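Local coordinates for protein K7 (Vaccinia virus WR, PDB 3JRV) that binds the host DEAD-box RNA helicase DDX3 as well as TRAF6 and IRAK2, and so blocks IRF3 and NF-kappa-B activation in the innate immune response, at residues C21-I26 and D135-L140; F12-D17 and I30-T35; G51-E56 and L142-K147; M58-V63 and S97-I102. All coordinates share one frame; numbering follows the deposited sequence. Where two conformers were deposited one is given.

Contact 1: residues C21-I26 and D135-L140; sequences CSRDSI and DNINIL
Ile26 and Ile137 bring the two backbones nearest, their CA atoms 6.5 Å apart, where a short 3-10 turn at residues 23-25 runs into helix 26-42 beside helix 134-148. Arg23 reaches across with its guanidinium. Its NE donates to OD1 of Asn138 over 2.8 Å in a nearly straight bond (N-H...O 167°), with the oxygen almost exactly in the guanidinium plane, while the guanidinium and amide planes stand 63° apart. NH2 adds a weak bond of 3.3 Å to the same Asn138 OD1, and its stronger partner is Asp134, with which it forms a salt bridge. One amide oxygen and one carboxylate thus fix the rotation of the guanidinium. The CG2 branch of Ile137 lies over one face of that group, 3.7 Å from Arg23 NH2. With CG1 beside the backbone N (chi1 -68°), the CG2 methyl of Ile137 takes the position anti to that N and points out between Arg23 and Ile26, where it also meets Ile26 CB at 3.9 Å. Deeper in, Ile26 CG2 touches Leu140 CD2 at 3.7 Å, so the contact passes from a polar, partly exposed margin to an apolar interior. The start of helix 26-42 is thereby fastened to helix 134-148; Leu140 goes on to touch Ile30 of the former and Phe99 of helix 95-114, and Ile137 packs against Ile27.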
loop_
_atom_site.group_PDB
_atom_site.type_symbol
_atom_site.label_atom_id
_atom_site.label_comp_id
_atom_site.label_asym_id
_atom_site.label_seq_id
_atom_site.Cartn_x
_atom_site.Cartn_y
_atom_site.Cartn_z
ATOM N N CYS A 21 11.741 -1.197 -12.690
ATOM C CA CYS A 21 11.698 -1.928 -13.958
ATOM C C CYS A 21 12.024 -3.399 -13.812
ATOM O O CYS A 21 12.538 -4.029 -14.758
ATOM C CB CYS A 21 12.646 -1.281 -14.960
ATOM S SG CYS A 21 14.307 -1.395 -14.332
ATOM N N SER A 22 11.587 -3.972 -12.693
ATOM C CA SER A 22 11.701 -5.420 -12.446
ATOM C C SER A 22 10.398 -5.881 -11.877
ATOM O O SER A 22 9.990 -5.414 -10.804
ATOM C CB SER A 22 12.793 -5.776 -11.439
ATOM O OG SER A 22 14.052 -5.417 -11.954
ATOM N N ARG A 23 9.718 -6.787 -12.577
ATOM C CA ARG A 23 8.448 -7.260 -12.033
ATOM C C ARG A 23 8.642 -8.065 -10.756
ATOM O O ARG A 23 7.733 -8.104 -9.909
ATOM C CB ARG A 23 7.601 -8.003 -13.106
ATOM C CG ARG A 23 8.089 -9.368 -13.421
ATOM C CD ARG A 23 7.304 -9.950 -14.606
ATOM N NE ARG A 23 5.886 -10.158 -14.307
ATOM C CZ ARG A 23 5.413 -11.093 -13.482
ATOM N NH1 ARG A 23 6.253 -11.894 -12.835
ATOM N NH2 ARG A 23 4.094 -11.222 -13.284
ATOM N N ASP A 24 9.839 -8.624 -10.554
ATOM C CA ASP A 24 10.073 -9.444 -9.377
ATOM C C ASP A 24 10.255 -8.587 -8.122
ATOM O O ASP A 24 10.414 -9.131 -7.027
ATOM C CB ASP A 24 11.274 -10.384 -9.564
ATOM C CG ASP A 24 10.954 -11.577 -10.493
ATOM O OD1 ASP A 24 9.758 -11.894 -10.788
ATOM O OD2 ASP A 24 11.947 -12.167 -10.987
ATOM N N SER A 25 10.228 -7.267 -8.284
ATOM C CA SER A 25 10.323 -6.347 -7.145
ATOM C C SER A 25 8.981 -5.748 -6.743
ATOM O O SER A 25 8.901 -5.030 -5.764
ATOM C CB SER A 25 11.321 -5.221 -7.441
ATOM O OG SER A 25 12.627 -5.764 -7.468
ATOM N N ILE A 26 7.935 -6.046 -7.509
ATOM C CA ILE A 26 6.666 -5.364 -7.335
ATOM C C ILE A 26 6.007 -5.695 -5.992
ATOM O O ILE A 26 5.531 -4.781 -5.303
ATOM C CB ILE A 26 5.700 -5.640 -8.528
ATOM C CG1 ILE A 26 6.148 -4.853 -9.753
ATOM C CG2 ILE A 26 4.249 -5.270 -8.172
ATOM C CD1 ILE A 26 5.861 -3.332 -9.718
ATOM N N ASP A 135 -1.148 -11.259 -13.182
ATOM C CA ASP A 135 -1.778 -10.231 -14.012
ATOM C C ASP A 135 -1.767 -8.879 -13.331
ATOM O O ASP A 135 -1.516 -7.844 -13.973
ATOM C CB ASP A 135 -3.208 -10.624 -14.418
ATOM C CG ASP A 135 -3.794 -9.729 -15.520
ATOM O OD1 ASP A 135 -3.162 -9.495 -16.590
ATOM O OD2 ASP A 135 -4.934 -9.257 -15.316
ATOM N N ASN A 136 -2.020 -8.884 -12.022
ATOM C CA ASN A 136 -2.030 -7.619 -11.317
ATOM C C ASN A 136 -0.629 -7.008 -11.236
ATOM O O ASN A 136 -0.459 -5.805 -11.299
ATOM C CB ASN A 136 -2.671 -7.763 -9.927
ATOM C CG ASN A 136 -4.190 -7.829 -10.028
ATOM O OD1 ASN A 136 -4.761 -7.373 -11.035
ATOM N ND2 ASN A 136 -4.851 -8.352 -9.008
ATOM N N ILE A 137 0.366 -7.855 -11.000
ATOM C CA ILE A 137 1.771 -7.407 -11.062
ATOM C C ILE A 137 2.067 -6.746 -12.399
ATOM O O ILE A 137 2.632 -5.650 -12.449
ATOM C CB ILE A 137 2.750 -8.562 -10.804
ATOM C CG1 ILE A 137 2.620 -8.987 -9.347
ATOM C CG2 ILE A 137 4.197 -8.137 -11.186
ATOM C CD1 ILE A 137 3.423 -10.244 -9.036
ATOM N N ASN A 138 1.616 -7.384 -13.484
ATOM C CA ASN A 138 1.847 -6.813 -14.798
ATOM C C ASN A 138 1.105 -5.496 -15.026
ATOM O O ASN A 138 1.676 -4.552 -15.578
ATOM C CB ASN A 138 1.508 -7.837 -15.868
ATOM C CG ASN A 138 2.584 -8.940 -15.943
ATOM O OD1 ASN A 138 3.731 -8.747 -15.484
ATOM N ND2 ASN A 138 2.221 -10.089 -16.472
ATOM N N ILE A 139 -0.154 -5.435 -14.573
ATOM C CA ILE A 139 -0.932 -4.211 -14.702
ATOM C C ILE A 139 -0.144 -3.077 -14.003
ATOM O O ILE A 139 -0.009 -1.975 -14.524
ATOM C CB ILE A 139 -2.323 -4.360 -14.068
ATOM C CG1 ILE A 139 -3.197 -5.231 -14.988
ATOM C CG2 ILE A 139 -2.975 -2.960 -13.857
ATOM C CD1 ILE A 139 -4.439 -5.736 -14.320
ATOM N N LEU A 140 0.272 -3.337 -12.773
ATOM C CA LEU A 140 0.930 -2.309 -11.972
ATOM C C LEU A 140 2.260 -1.868 -12.585
ATOM O O LEU A 140 2.509 -0.675 -12.758
ATOM C CB LEU A 140 1.113 -2.777 -10.531
ATOM C CG LEU A 140 1.794 -1.731 -9.636
ATOM C CD1 LEU A 140 1.029 -0.404 -9.640
ATOM C CD2 LEU A 140 1.983 -2.298 -8.230
#

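Contact 2: residues F12-D17 and I30-T35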
loop_
_atom_site.group_PDB
_atom_site.type_symbol
_atom_site.label_atom_id
_atom_site.label_comp_id
_atom_site.label_asym_id
_atom_site.label_seq_id
_atom_site.Cartn_x
_atom_site.Cartn_y
_atom_site.Cartn_z
ATOM N N PHE A 12 13.607 1.084 4.189
ATOM C CA PHE A 12 12.727 1.211 3.042
ATOM C C PHE A 12 13.573 1.357 1.793
ATOM O O PHE A 12 14.154 2.416 1.561
ATOM C CB PHE A 12 11.819 2.428 3.252
ATOM C CG PHE A 12 10.949 2.284 4.446
ATOM C CD1 PHE A 12 9.738 1.643 4.329
ATOM C CD2 PHE A 12 11.360 2.720 5.697
ATOM C CE1 PHE A 12 8.917 1.416 5.396
ATOM C CE2 PHE A 12 10.525 2.516 6.805
ATOM C CZ PHE A 12 9.317 1.815 6.652
ATOM N N TYR A 13 13.722 0.258 1.067
ATOM C CA TYR A 13 14.658 0.189 -0.044
ATOM C C TYR A 13 14.215 0.984 -1.259
ATOM O O TYR A 13 15.072 1.359 -2.087
ATOM C CB TYR A 13 14.829 -1.263 -0.455
ATOM C CG TYR A 13 15.520 -2.059 0.617
ATOM C CD1 TYR A 13 16.917 -2.027 0.755
ATOM C CD2 TYR A 13 14.779 -2.837 1.502
ATOM C CE1 TYR A 13 17.530 -2.733 1.770
ATOM C CE2 TYR A 13 15.398 -3.580 2.489
ATOM C CZ TYR A 13 16.765 -3.535 2.609
ATOM O OH TYR A 13 17.357 -4.263 3.630
ATOM N N PHE A 14 12.906 1.251 -1.386
ATOM C CA PHE A 14 12.431 1.940 -2.582
ATOM C C PHE A 14 12.076 3.404 -2.373
ATOM O O PHE A 14 11.651 4.096 -3.329
ATOM C CB PHE A 14 11.186 1.236 -3.136
ATOM C CG PHE A 14 11.427 -0.193 -3.570
ATOM C CD1 PHE A 14 11.750 -0.486 -4.890
ATOM C CD2 PHE A 14 11.268 -1.242 -2.665
ATOM C CE1 PHE A 14 11.915 -1.832 -5.304
ATOM C CE2 PHE A 14 11.452 -2.565 -3.050
ATOM C CZ PHE A 14 11.809 -2.861 -4.353
ATOM N N VAL A 15 12.212 3.884 -1.132
ATOM C CA VAL A 15 11.687 5.198 -0.743
ATOM C C VAL A 15 12.177 6.370 -1.585
ATOM O O VAL A 15 11.392 7.302 -1.804
ATOM C CB VAL A 15 11.915 5.460 0.756
ATOM C CG1 VAL A 15 13.422 5.562 1.099
ATOM C CG2 VAL A 15 11.209 6.746 1.220
ATOM N N ASP A 16 13.428 6.317 -2.083
ATOM C CA ASP A 16 13.969 7.383 -2.893
ATOM C C ASP A 16 14.034 7.086 -4.405
ATOM O O ASP A 16 14.549 7.910 -5.186
ATOM C CB ASP A 16 15.342 7.812 -2.355
ATOM C CG ASP A 16 15.207 8.563 -1.059
ATOM O OD1 ASP A 16 14.345 9.472 -1.000
ATOM O OD2 ASP A 16 15.948 8.245 -0.109
ATOM N N ASP A 17 13.451 5.956 -4.811
ATOM C CA ASP A 17 13.562 5.533 -6.230
ATOM C C ASP A 17 12.591 6.356 -7.100
ATOM O O ASP A 17 11.483 6.723 -6.665
ATOM C CB ASP A 17 13.212 4.049 -6.383
ATOM C CG ASP A 17 14.223 3.114 -5.749
ATOM O OD1 ASP A 17 15.249 3.570 -5.189
ATOM O OD2 ASP A 17 13.998 1.897 -5.838
ATOM N N ILE A 30 5.189 -2.963 -2.942
ATOM C CA ILE A 30 3.886 -2.615 -2.374
ATOM C C ILE A 30 3.878 -2.932 -0.880
ATOM O O ILE A 30 3.358 -2.128 -0.089
ATOM C CB ILE A 30 2.787 -3.421 -3.096
ATOM C CG1 ILE A 30 2.706 -2.943 -4.566
ATOM C CG2 ILE A 30 1.442 -3.270 -2.359
ATOM C CD1 ILE A 30 2.353 -1.464 -4.716
ATOM N N ASP A 31 4.489 -4.047 -0.478
ATOM C CA ASP A 31 4.555 -4.398 0.944
ATOM C C ASP A 31 5.250 -3.253 1.695
ATOM O O ASP A 31 4.740 -2.748 2.704
ATOM C CB ASP A 31 5.403 -5.666 1.085
ATOM C CG ASP A 31 5.449 -6.208 2.491
ATOM O OD1 ASP A 31 4.670 -5.714 3.353
ATOM O OD2 ASP A 31 6.255 -7.162 2.733
ATOM N N GLU A 32 6.428 -2.843 1.212
ATOM C CA GLU A 32 7.183 -1.794 1.910
ATOM C C GLU A 32 6.403 -0.482 1.971
ATOM O O GLU A 32 6.462 0.241 2.978
ATOM C CB GLU A 32 8.562 -1.604 1.239
ATOM C CG GLU A 32 9.369 -0.484 1.700
ATOM C CD GLU A 32 10.622 -0.393 0.857
ATOM O OE1 GLU A 32 11.451 -1.356 0.905
ATOM O OE2 GLU A 32 10.697 0.611 0.108
ATOM N N TYR A 33 5.828 -0.083 0.832
ATOM C CA TYR A 33 5.144 1.181 0.703
ATOM C C TYR A 33 3.967 1.212 1.715
ATOM O O TYR A 33 3.727 2.262 2.365
ATOM C CB TYR A 33 4.660 1.339 -0.749
ATOM C CG TYR A 33 3.642 2.444 -0.885
ATOM C CD1 TYR A 33 4.007 3.780 -0.751
ATOM C CD2 TYR A 33 2.289 2.129 -1.061
ATOM C CE1 TYR A 33 3.027 4.834 -0.774
ATOM C CE2 TYR A 33 1.326 3.109 -1.141
ATOM C CZ TYR A 33 1.673 4.468 -0.943
ATOM O OH TYR A 33 0.732 5.481 -1.009
ATOM N N ILE A 34 3.186 0.127 1.795
ATOM C CA ILE A 34 2.059 0.122 2.733
ATOM C C ILE A 34 2.577 0.262 4.180
ATOM O O ILE A 34 2.001 1.018 5.005
ATOM C CB ILE A 34 1.213 -1.174 2.556
ATOM C CG1 ILE A 34 0.532 -1.157 1.161
ATOM C CG2 ILE A 34 0.223 -1.327 3.742
ATOM C CD1 ILE A 34 -0.346 0.081 0.894
ATOM N N THR A 35 3.698 -0.384 4.479
ATOM C CA THR A 35 4.316 -0.153 5.807
ATOM C C THR A 35 4.779 1.302 5.993
ATOM O O THR A 35 4.525 1.949 7.015
ATOM C CB THR A 35 5.508 -1.070 5.993
ATOM O OG1 THR A 35 5.040 -2.419 6.031
ATOM C CG2 THR A 35 6.282 -0.686 7.280
#
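Glu32 reaches from helix 26-42 to the loop at Phe12-Phe14, and its side chain carries nearly the whole contact. From CB the chain leaves with CG anti to the backbone N (chi1 172°) and stays extended, which delivers the carboxylate to the loop backbone. CG comes against the edge of the Phe12 ring, 3.4 Å from CD1, and the ring plane stands almost perpendicular to the carboxylate. CD lies 3.4 Å from Phe12 CA. At the tip the two oxygens divide the work: OE1 accepts the backbone N-H of Tyr13 at 2.8 Å, met from above the carboxylate plane, and OE2 takes the N-H of Phe14 at 2.7 Å through its syn lone pair, with an N-H...O angle of 158°. OE2 is also hydrogen-bonded to the hydroxyl of Tyr54, so three bonds hold the group and its rotation is well defined. Beside it, Thr35 CG2 meets Phe12 CE1 at 3.9 Å, again at the ring edge. Asp31, Ile34 and Thr35 of the same helical segment contact the bound DDX3 peptide. A helix carboxylate thus takes the N-H groups of two consecutive loop residues just where the type I turn from Phe14 to Asp17 begins, and so fastens the N-terminal loop to a helix of the Bcl-2-like fold.

Contact 3: residues G51-E56 and L142-K147; sequences GRLYKE and LFLEKK
The carbonyl oxygen of Lys147 is probably linked to Arg52 through a water lying 3.0 Å from Lys147 O, to which it can donate, though it has more acceptors in reach than protons; the same water accepts from Arg52 NH1 at 3.2 Å. Arg52 NH2 comes no nearer to Lys147 O than 3.7 Å, so the water spans the gap near the surface. Further in, the side chain of Glu56 folds back at chi2 (-41°) and crosses that of Lys147 at about a right angle, OE1 lying 3.7 Å from CG. The ammonium does not meet it: NZ of Lys147 is 5.8 Å from Glu56 OE1, and the acid pairs through OE2 with Lys59 instead. Leu144 fills the interior with both branches, CD1 against Leu53 CD1 and CD2 against Glu56 CB, each at 3.9 Å. The axes of segments 52-56 and 142-147 approach to 10.8 Å, their N-to-C directions 122° apart. Between residues 51-56 and 142-147 no direct hydrogen bond forms; leucine contacts and lysine methylenes join them, with a probable water bridge at the surface.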
loop_
_atom_site.group_PDB
_atom_site.type_symbol
_atom_site.label_atom_id
_atom_site.label_comp_id
_atom_site.label_asym_id
_atom_site.label_seq_id
_atom_site.Cartn_x
_atom_site.Cartn_y
_atom_site.Cartn_z
ATOM N N GLY A 51 10.713 9.444 -3.432
ATOM C CA GLY A 51 10.937 9.672 -4.851
ATOM C C GLY A 51 9.662 9.597 -5.681
ATOM O O GLY A 51 8.549 9.449 -5.141
ATOM N N ARG A 52 9.836 9.652 -7.001
ATOM C CA ARG A 52 8.692 9.650 -7.924
ATOM C C ARG A 52 7.891 8.360 -7.858
ATOM O O ARG A 52 6.698 8.384 -8.140
ATOM C CB ARG A 52 9.113 9.981 -9.382
ATOM C CG ARG A 52 9.657 11.416 -9.547
ATOM C CD ARG A 52 10.031 11.750 -11.010
ATOM N NE ARG A 52 8.798 11.906 -11.786
ATOM C CZ ARG A 52 8.593 11.465 -13.031
ATOM N NH1 ARG A 52 9.545 10.831 -13.698
ATOM N NH2 ARG A 52 7.416 11.651 -13.618
ATOM N N LEU A 53 8.539 7.227 -7.539
ATOM C CA LEU A 53 7.845 5.939 -7.478
ATOM C C LEU A 53 6.811 5.934 -6.337
ATOM O O LEU A 53 5.618 5.662 -6.544
ATOM C CB LEU A 53 8.855 4.806 -7.330
ATOM C CG LEU A 53 8.313 3.384 -7.165
ATOM C CD1 LEU A 53 7.405 3.023 -8.354
ATOM C CD2 LEU A 53 9.487 2.419 -6.982
ATOM N N TYR A 54 7.262 6.258 -5.131
ATOM C CA TYR A 54 6.321 6.405 -3.997
ATOM C C TYR A 54 5.263 7.452 -4.279
ATOM O O TYR A 54 4.096 7.233 -3.964
ATOM C CB TYR A 54 7.076 6.771 -2.717
ATOM C CG TYR A 54 7.492 5.592 -1.883
ATOM C CD1 TYR A 54 7.896 4.389 -2.446
ATOM C CD2 TYR A 54 7.627 5.742 -0.495
ATOM C CE1 TYR A 54 8.398 3.332 -1.655
ATOM C CE2 TYR A 54 8.056 4.692 0.292
ATOM C CZ TYR A 54 8.412 3.485 -0.265
ATOM O OH TYR A 54 8.910 2.536 0.587
ATOM N N LYS A 55 5.634 8.588 -4.860
ATOM C CA LYS A 55 4.631 9.637 -5.189
ATOM C C LYS A 55 3.561 9.057 -6.127
ATOM O O LYS A 55 2.376 9.352 -5.964
ATOM C CB LYS A 55 5.313 10.882 -5.775
ATOM C CG LYS A 55 5.999 11.696 -4.662
ATOM C CD LYS A 55 6.698 12.912 -5.215
ATOM C CE LYS A 55 7.432 13.641 -4.106
ATOM N NZ LYS A 55 8.520 14.424 -4.730
ATOM N N GLU A 56 3.969 8.239 -7.116
ATOM C CA GLU A 56 2.968 7.624 -7.990
ATOM C C GLU A 56 2.023 6.721 -7.216
ATOM O O GLU A 56 0.801 6.749 -7.453
ATOM C CB GLU A 56 3.616 6.789 -9.102
ATOM C CG GLU A 56 3.942 7.507 -10.388
ATOM C CD GLU A 56 2.912 8.515 -10.900
ATOM O OE1 GLU A 56 1.714 8.243 -11.228
ATOM O OE2 GLU A 56 3.402 9.610 -11.148
ATOM N N LEU A 142 3.413 -2.097 -15.655
ATOM C CA LEU A 142 3.274 -1.410 -16.948
ATOM C C LEU A 142 2.783 0.024 -16.723
ATOM O O LEU A 142 3.207 0.954 -17.389
ATOM C CB LEU A 142 2.296 -2.175 -17.870
ATOM C CG LEU A 142 2.868 -3.538 -18.257
ATOM C CD1 LEU A 142 1.869 -4.377 -19.020
ATOM C CD2 LEU A 142 4.257 -3.447 -18.949
ATOM N N PHE A 143 1.846 0.180 -15.780
ATOM C CA PHE A 143 1.337 1.498 -15.471
ATOM C C PHE A 143 2.460 2.397 -14.927
ATOM O O PHE A 143 2.592 3.555 -15.329
ATOM C CB PHE A 143 0.182 1.401 -14.470
ATOM C CG PHE A 143 -0.290 2.730 -13.994
ATOM C CD1 PHE A 143 -1.260 3.457 -14.704
ATOM C CD2 PHE A 143 0.210 3.255 -12.800
ATOM C CE1 PHE A 143 -1.715 4.710 -14.254
ATOM C CE2 PHE A 143 -0.244 4.529 -12.338
ATOM C CZ PHE A 143 -1.189 5.253 -13.074
ATOM N N LEU A 144 3.211 1.867 -13.953
ATOM C CA LEU A 144 4.262 2.669 -13.357
ATOM C C LEU A 144 5.346 3.013 -14.384
ATOM O O LEU A 144 5.802 4.155 -14.411
ATOM C CB LEU A 144 4.882 1.942 -12.164
ATOM C CG LEU A 144 3.904 1.745 -10.997
ATOM C CD1 LEU A 144 4.576 0.820 -9.958
ATOM C CD2 LEU A 144 3.570 3.105 -10.374
ATOM N N GLU A 145 5.736 2.060 -15.243
ATOM C CA GLU A 145 6.745 2.372 -16.275
ATOM C C GLU A 145 6.262 3.472 -17.209
ATOM O O GLU A 145 6.983 4.406 -17.550
ATOM C CB GLU A 145 7.135 1.092 -17.037
ATOM C CG GLU A 145 7.940 0.117 -16.129
ATOM C CD GLU A 145 8.209 -1.246 -16.730
ATOM O OE1 GLU A 145 7.379 -1.767 -17.513
ATOM O OE2 GLU A 145 9.217 -1.856 -16.307
ATOM N N LYS A 146 4.994 3.399 -17.597
ATOM C CA LYS A 146 4.468 4.429 -18.464
ATOM C C LYS A 146 4.474 5.831 -17.805
ATOM O O LYS A 146 4.871 6.810 -18.412
ATOM C CB LYS A 146 3.081 4.007 -18.967
ATOM C CG LYS A 146 2.222 5.184 -19.424
ATOM C CD LYS A 146 0.758 4.801 -19.582
ATOM C CE LYS A 146 0.117 4.376 -18.243
ATOM N NZ LYS A 146 -1.027 3.417 -18.484
ATOM N N LYS A 147 4.190 5.892 -16.507
ATOM C CA LYS A 147 4.188 7.175 -15.806
ATOM C C LYS A 147 5.609 7.664 -15.566
ATOM O O LYS A 147 5.836 8.869 -15.533
ATOM C CB LYS A 147 3.440 7.058 -14.460
ATOM C CG LYS A 147 1.940 6.806 -14.656
ATOM C CD LYS A 147 1.246 8.085 -15.128
ATOM C CE LYS A 147 -0.263 7.955 -15.098
ATOM N NZ LYS A 147 -0.729 7.467 -16.425
HETATM O O HOH W 1 8.124 10.503 -16.491
#

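Contact 4: residues M58-V63 and S97-I102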
loop_
_atom_site.group_PDB
_atom_site.type_symbol
_atom_site.label_atom_id
_atom_site.label_comp_id
_atom_site.label_asym_id
_atom_site.label_seq_id
_atom_site.Cartn_x
_atom_site.Cartn_y
_atom_site.Cartn_z
HETATM N N MSE A 58 1.262 7.033 -4.115
HETATM C CA MSE A 58 0.411 7.860 -3.246
HETATM C C MSE A 58 -0.816 8.385 -3.990
HETATM O O MSE A 58 -1.855 8.664 -3.365
HETATM C CB MSE A 58 1.238 9.028 -2.675
HETATM C CG MSE A 58 2.233 8.443 -1.721
HETATM SE SE MSE A 58 3.568 9.733 -1.133
HETATM C CE MSE A 58 2.391 10.422 0.136
ATOM N N LYS A 59 -0.687 8.576 -5.312
ATOM C CA LYS A 59 -1.858 8.973 -6.117
ATOM C C LYS A 59 -3.005 7.952 -6.103
ATOM O O LYS A 59 -4.151 8.302 -6.433
ATOM C CB LYS A 59 -1.457 9.257 -7.570
ATOM C CG LYS A 59 -0.573 10.498 -7.645
ATOM C CD LYS A 59 -0.074 10.763 -9.057
ATOM C CE LYS A 59 1.112 11.702 -9.081
ATOM N NZ LYS A 59 1.436 11.948 -10.520
ATOM N N PHE A 60 -2.720 6.730 -5.687
ATOM C CA PHE A 60 -3.773 5.698 -5.612
ATOM C C PHE A 60 -4.734 6.027 -4.447
ATOM O O PHE A 60 -5.849 5.497 -4.418
ATOM C CB PHE A 60 -3.218 4.293 -5.431
ATOM C CG PHE A 60 -2.427 3.780 -6.622
ATOM C CD1 PHE A 60 -2.420 4.476 -7.843
ATOM C CD2 PHE A 60 -1.686 2.618 -6.479
ATOM C CE1 PHE A 60 -1.704 3.983 -8.964
ATOM C CE2 PHE A 60 -0.922 2.116 -7.537
ATOM C CZ PHE A 60 -0.959 2.798 -8.806
ATOM N N ASP A 61 -4.342 6.934 -3.554
ATOM C CA ASP A 61 -5.303 7.435 -2.554
ATOM C C ASP A 61 -6.537 8.033 -3.282
ATOM O O ASP A 61 -7.681 7.780 -2.869
ATOM C CB ASP A 61 -4.680 8.507 -1.643
ATOM C CG ASP A 61 -3.611 7.952 -0.664
ATOM O OD1 ASP A 61 -3.204 6.767 -0.733
ATOM O OD2 ASP A 61 -3.221 8.746 0.227
ATOM N N ASP A 62 -6.289 8.871 -4.292
ATOM C CA ASP A 62 -7.340 9.508 -5.094
ATOM C C ASP A 62 -8.122 8.465 -5.862
ATOM O O ASP A 62 -9.325 8.636 -6.052
ATOM C CB ASP A 62 -6.793 10.490 -6.132
ATOM C CG ASP A 62 -6.163 11.717 -5.521
ATOM O OD1 ASP A 62 -6.333 11.917 -4.292
ATOM O OD2 ASP A 62 -5.442 12.450 -6.272
ATOM N N VAL A 63 -7.443 7.422 -6.346
ATOM C CA VAL A 63 -8.161 6.375 -7.082
ATOM C C VAL A 63 -9.147 5.683 -6.164
ATOM O O VAL A 63 -10.288 5.415 -6.549
ATOM C CB VAL A 63 -7.220 5.296 -7.688
ATOM C CG1 VAL A 63 -8.052 4.119 -8.270
ATOM C CG2 VAL A 63 -6.248 5.918 -8.710
ATOM N N SER A 97 -9.765 -1.367 -9.769
ATOM C CA SER A 97 -9.993 -2.058 -8.498
ATOM C C SER A 97 -8.657 -2.323 -7.790
ATOM O O SER A 97 -8.542 -2.162 -6.564
ATOM C CB SER A 97 -10.759 -3.375 -8.716
ATOM O OG SER A 97 -11.108 -3.896 -7.460
ATOM N N LEU A 98 -7.633 -2.695 -8.560
ATOM C CA LEU A 98 -6.332 -2.989 -7.971
ATOM C C LEU A 98 -5.781 -1.702 -7.324
ATOM O O LEU A 98 -5.269 -1.733 -6.172
ATOM C CB LEU A 98 -5.387 -3.520 -9.065
ATOM C CG LEU A 98 -3.905 -3.677 -8.642
ATOM C CD1 LEU A 98 -3.819 -4.730 -7.511
ATOM C CD2 LEU A 98 -3.100 -4.126 -9.882
ATOM N N PHE A 99 -5.772 -0.608 -8.089
ATOM C CA PHE A 99 -5.198 0.657 -7.585
ATOM C C PHE A 99 -6.001 1.182 -6.407
ATOM O O PHE A 99 -5.423 1.700 -5.443
ATOM C CB PHE A 99 -5.026 1.740 -8.659
ATOM C CG PHE A 99 -4.099 1.369 -9.791
ATOM C CD1 PHE A 99 -3.339 0.204 -9.757
ATOM C CD2 PHE A 99 -3.959 2.244 -10.867
ATOM C CE1 PHE A 99 -2.457 -0.126 -10.849
ATOM C CE2 PHE A 99 -3.091 1.932 -11.971
ATOM C CZ PHE A 99 -2.325 0.768 -11.930
ATOM N N ALA A 100 -7.330 1.061 -6.469
ATOM C CA ALA A 100 -8.180 1.453 -5.322
ATOM C C ALA A 100 -7.830 0.630 -4.100
ATOM O O ALA A 100 -7.832 1.150 -2.977
ATOM C CB ALA A 100 -9.637 1.252 -5.670
ATOM N N THR A 101 -7.538 -0.651 -4.286
ATOM C CA THR A 101 -7.297 -1.549 -3.143
ATOM C C THR A 101 -5.949 -1.178 -2.511
ATOM O O THR A 101 -5.823 -1.130 -1.287
ATOM C CB THR A 101 -7.286 -3.034 -3.572
ATOM O OG1 THR A 101 -8.567 -3.360 -4.116
ATOM C CG2 THR A 101 -7.011 -4.021 -2.398
ATOM N N ILE A 102 -4.927 -0.936 -3.333
ATOM C CA ILE A 102 -3.661 -0.439 -2.780
ATOM C C ILE A 102 -3.871 0.884 -2.031
ATOM O O ILE A 102 -3.300 1.081 -0.936
ATOM C CB ILE A 102 -2.590 -0.299 -3.920
ATOM C CG1 ILE A 102 -2.310 -1.696 -4.478
ATOM C CG2 ILE A 102 -1.323 0.393 -3.380
ATOM C CD1 ILE A 102 -1.547 -1.648 -5.807
#
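Aromatic stacking dominates between Phe60 and Phe99, whose rings form an offset stack with centroids 4.2 Å apart and planes 11° from parallel. The overlap is displaced: CZ of Phe60 sits over the centre of the Phe99 ring, whereas Phe99 CG lies toward the rim of the Phe60 face, and the closest atoms are Phe60 CE1 and Phe99 CD2 at 3.4 Å. A CH-pi contact backs it, Phe99 CB standing 3.8 Å from the centroid of the Phe60 ring and almost on its normal. Aliphatic contacts complete the interface. Ile102 CG2 comes to the edge of the Phe60 ring, 3.8 Å from CD2. Val63 sends CG1, anti to its backbone N (chi1 172°), to within 3.9 Å of Phe99 CB and 4.2 Å of Ala100 CB. Phe143 meets the Phe99 ring from helix 134-148, and Leu140 touches both phenylalanines. A weak hydrogen bond from Ser97 to Tyr67 lies alongside, but between residues 58-63 and 97-102 themselves there is none, and their junction relies on dispersion and shape, as expected in the interior of a helical bundle.

How the contacts relate
From the N terminus, contact 2 closes the first and shortest loop, folding residues 12-17 onto helix 26-42, and its second segment falls inside the long loop that contact 1 closes between 21-26 and 135-140; the two therefore cross. Contact 3 starts at 51-56 and ends at 142-147, so it is in series with contact 2 but crosses contact 1. Contact 4, joining 58-63 to 97-102, nests inside both long loops. Contacts 1 and 3 share helix 134-148, tying it to the start of helix 26-42 and to helix 52-58. Tyr54 bridges contacts 2 and 3, while Leu140 and Phe143 bring helix 134-148 onto the phenylalanines of contact 4.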